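Side-chain contact in CglIIR protein (Corynebacterium glutamicum, PDB 6F1S), which is the H subunit of the CglI restriction endonuclease, a helicase-like NTPase that is probably its motor, here as the C-terminal domain: residues A34-L39 against P151-N156. Numbering follows the deposited sequence.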
loop_
_atom_site.group_PDB
_atom_site.type_symbol
_atom_site.label_atom_id
_atom_site.label_comp_id
_atom_site.label_asym_id
_atom_site.label_seq_id
_atom_site.Cartn_x
_atom_site.Cartn_y
_atom_site.Cartn_z
ATOM N N ALA A 34 11.238 3.517 10.801
ATOM C CA ALA A 34 10.472 2.647 11.688
ATOM C C ALA A 34 9.508 1.773 10.906
ATOM O O ALA A 34 9.375 0.583 11.184
ATOM C CB ALA A 34 9.714 3.469 12.724
ATOM N N LEU A 35 8.831 2.365 9.928
ATOM C CA LEU A 35 7.908 1.597 9.106
ATOM C C LEU A 35 8.679 0.613 8.229
ATOM O O LEU A 35 8.316 -0.559 8.141
ATOM C CB LEU A 35 7.043 2.516 8.247
ATOM C CG LEU A 35 6.054 1.751 7.363
ATOM C CD1 LEU A 35 5.054 0.981 8.221
ATOM C CD2 LEU A 35 5.351 2.683 6.392
ATOM N N ASP A 36 9.754 1.088 7.603
ATOM C CA ASP A 36 10.573 0.249 6.725
ATOM C C ASP A 36 11.137 -0.964 7.469
ATOM O O ASP A 36 11.038 -2.089 6.991
ATOM C CB ASP A 36 11.716 1.063 6.110
ATOM C CG ASP A 36 12.383 0.348 4.951
ATOM O OD1 ASP A 36 11.662 -0.221 4.101
ATOM O OD2 ASP A 36 13.631 0.347 4.895
ATOM N N LYS A 37 11.718 -0.726 8.641
ATOM C CA LYS A 37 12.206 -1.804 9.497
ATOM C C LYS A 37 11.080 -2.784 9.826
ATOM O O LYS A 37 11.268 -4.000 9.800
ATOM C CB LYS A 37 12.799 -1.229 10.787
ATOM C CG LYS A 37 13.488 -2.246 11.687
ATOM C CD LYS A 37 13.778 -1.650 13.064
ATOM C CE LYS A 37 14.731 -2.521 13.875
ATOM N NZ LYS A 37 16.112 -2.498 13.314
ATOM N N LYS A 38 9.910 -2.234 10.128
ATOM C CA LYS A 38 8.730 -3.021 10.472
ATOM C C LYS A 38 8.247 -3.890 9.307
ATOM O O LYS A 38 8.032 -5.092 9.473
ATOM C CB LYS A 38 7.609 -2.089 10.943
ATOM C CG LYS A 38 6.210 -2.682 10.889
ATOM C CD LYS A 38 5.819 -3.357 12.196
ATOM C CE LYS A 38 4.304 -3.530 12.297
ATOM N NZ LYS A 38 3.592 -2.218 12.305
ATOM N N LEU A 39 8.085 -3.283 8.134
ATOM C CA LEU A 39 7.588 -4.005 6.965
ATOM C C LEU A 39 8.598 -5.037 6.464
ATOM O O LEU A 39 8.223 -6.145 6.075
ATOM C CB LEU A 39 7.222 -3.028 5.839
ATOM C CG LEU A 39 6.014 -2.117 6.095
ATOM C CD1 LEU A 39 5.751 -1.201 4.905
ATOM C CD2 LEU A 39 4.770 -2.935 6.421
ATOM N N PRO A 151 14.113 5.459 1.180
ATOM C CA PRO A 151 13.112 4.748 0.382
ATOM C C PRO A 151 11.687 5.179 0.703
ATOM O O PRO A 151 11.454 5.830 1.720
ATOM C CB PRO A 151 13.327 3.293 0.784
ATOM C CG PRO A 151 13.717 3.395 2.226
ATOM C CD PRO A 151 14.549 4.658 2.340
ATOM N N ILE A 152 10.752 4.812 -0.166
ATOM C CA ILE A 152 9.337 5.059 0.068
ATOM C C ILE A 152 8.588 3.732 -0.010
ATOM O O ILE A 152 9.043 2.790 -0.662
ATOM C CB ILE A 152 8.754 6.070 -0.962
ATOM C CG1 ILE A 152 7.374 6.578 -0.529
ATOM C CG2 ILE A 152 8.680 5.452 -2.359
ATOM C CD1 ILE A 152 7.387 7.449 0.693
ATOM N N TRP A 153 7.459 3.646 0.683
ATOM C CA TRP A 153 6.504 2.567 0.473
ATOM C C TRP A 153 5.242 3.186 -0.108
ATOM O O TRP A 153 4.746 4.185 0.417
ATOM C CB TRP A 153 6.181 1.831 1.772
ATOM C CG TRP A 153 7.220 0.870 2.242
ATOM C CD1 TRP A 153 8.233 1.125 3.116
ATOM C CD2 TRP A 153 7.339 -0.518 1.887
ATOM N NE1 TRP A 153 8.982 -0.007 3.322
ATOM C CE2 TRP A 153 8.454 -1.031 2.581
ATOM C CE3 TRP A 153 6.617 -1.371 1.044
ATOM C CZ2 TRP A 153 8.862 -2.361 2.465
ATOM C CZ3 TRP A 153 7.025 -2.692 0.929
ATOM C CH2 TRP A 153 8.137 -3.172 1.636
ATOM N N VAL A 154 4.733 2.613 -1.193
ATOM C CA VAL A 154 3.514 3.126 -1.811
ATOM C C VAL A 154 2.364 2.128 -1.640
ATOM O O VAL A 154 2.480 0.968 -2.029
ATOM C CB VAL A 154 3.725 3.428 -3.306
ATOM C CG1 VAL A 154 2.522 4.155 -3.869
ATOM C CG2 VAL A 154 4.992 4.249 -3.510
ATOM N N PRO A 155 1.257 2.576 -1.037
ATOM C CA PRO A 155 0.117 1.690 -0.788
ATOM C C PRO A 155 -0.902 1.645 -1.929
ATOM O O PRO A 155 -1.209 2.661 -2.542
ATOM C CB PRO A 155 -0.511 2.299 0.467
ATOM C CG PRO A 155 -0.256 3.769 0.299
ATOM C CD PRO A 155 1.092 3.886 -0.378
ATOM N N ASN A 156 -1.415 0.454 -2.199
ATOM C CA ASN A 156 -2.495 0.262 -3.154
ATOM C C ASN A 156 -3.565 -0.575 -2.480
ATOM O O ASN A 156 -3.297 -1.684 -2.038
ATOM C CB ASN A 156 -1.990 -0.418 -4.433
ATOM C CG ASN A 156 -3.117 -0.796 -5.384
ATOM O OD1 ASN A 156 -3.373 -0.100 -6.366
ATOM N ND2 ASN A 156 -3.790 -1.908 -5.100
#
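The indole of Trp-153 receives a methyl group on one face and a carboxylate oxygen at its edge. Over that face, Leu-39 CD1 sits 3.5 Å from the centroid of the five-membered ring, nearly above its centre, which meets the geometry of a CH-pi contact. The CB of the same leucine reaches the benzene half, 3.8 Å from Trp-153 CZ2, so both halves of the indole are engaged. At the pyrrole edge, Trp-153 NE1 donates over 2.8 Å to Asp-36 OD1, which accepts through its anti lone pair, the one away from the other carboxylate oxygen. The bond is bent, with an N-H...O angle of 149° and the oxygen tilted 20° out of the ring plane. Asp-36 carries CG anti to its own N (chi1 -166°), which brings OD1 nearer the strand than its CB direction suggests. Helix 32-46 is thereby packed against strand 152-158 of the five-stranded mixed sheet, one helical turn supplying both the polar and the apolar partner. Arg-131, on the adjacent antiparallel strand 126-132, forms a salt bridge to the same OD1, which should help keep the carboxylate ionised. Asp-36 crosses Pro-151 at about a right angle, a loose contact of 4.1 Å between OD2 and Pro-151 CG.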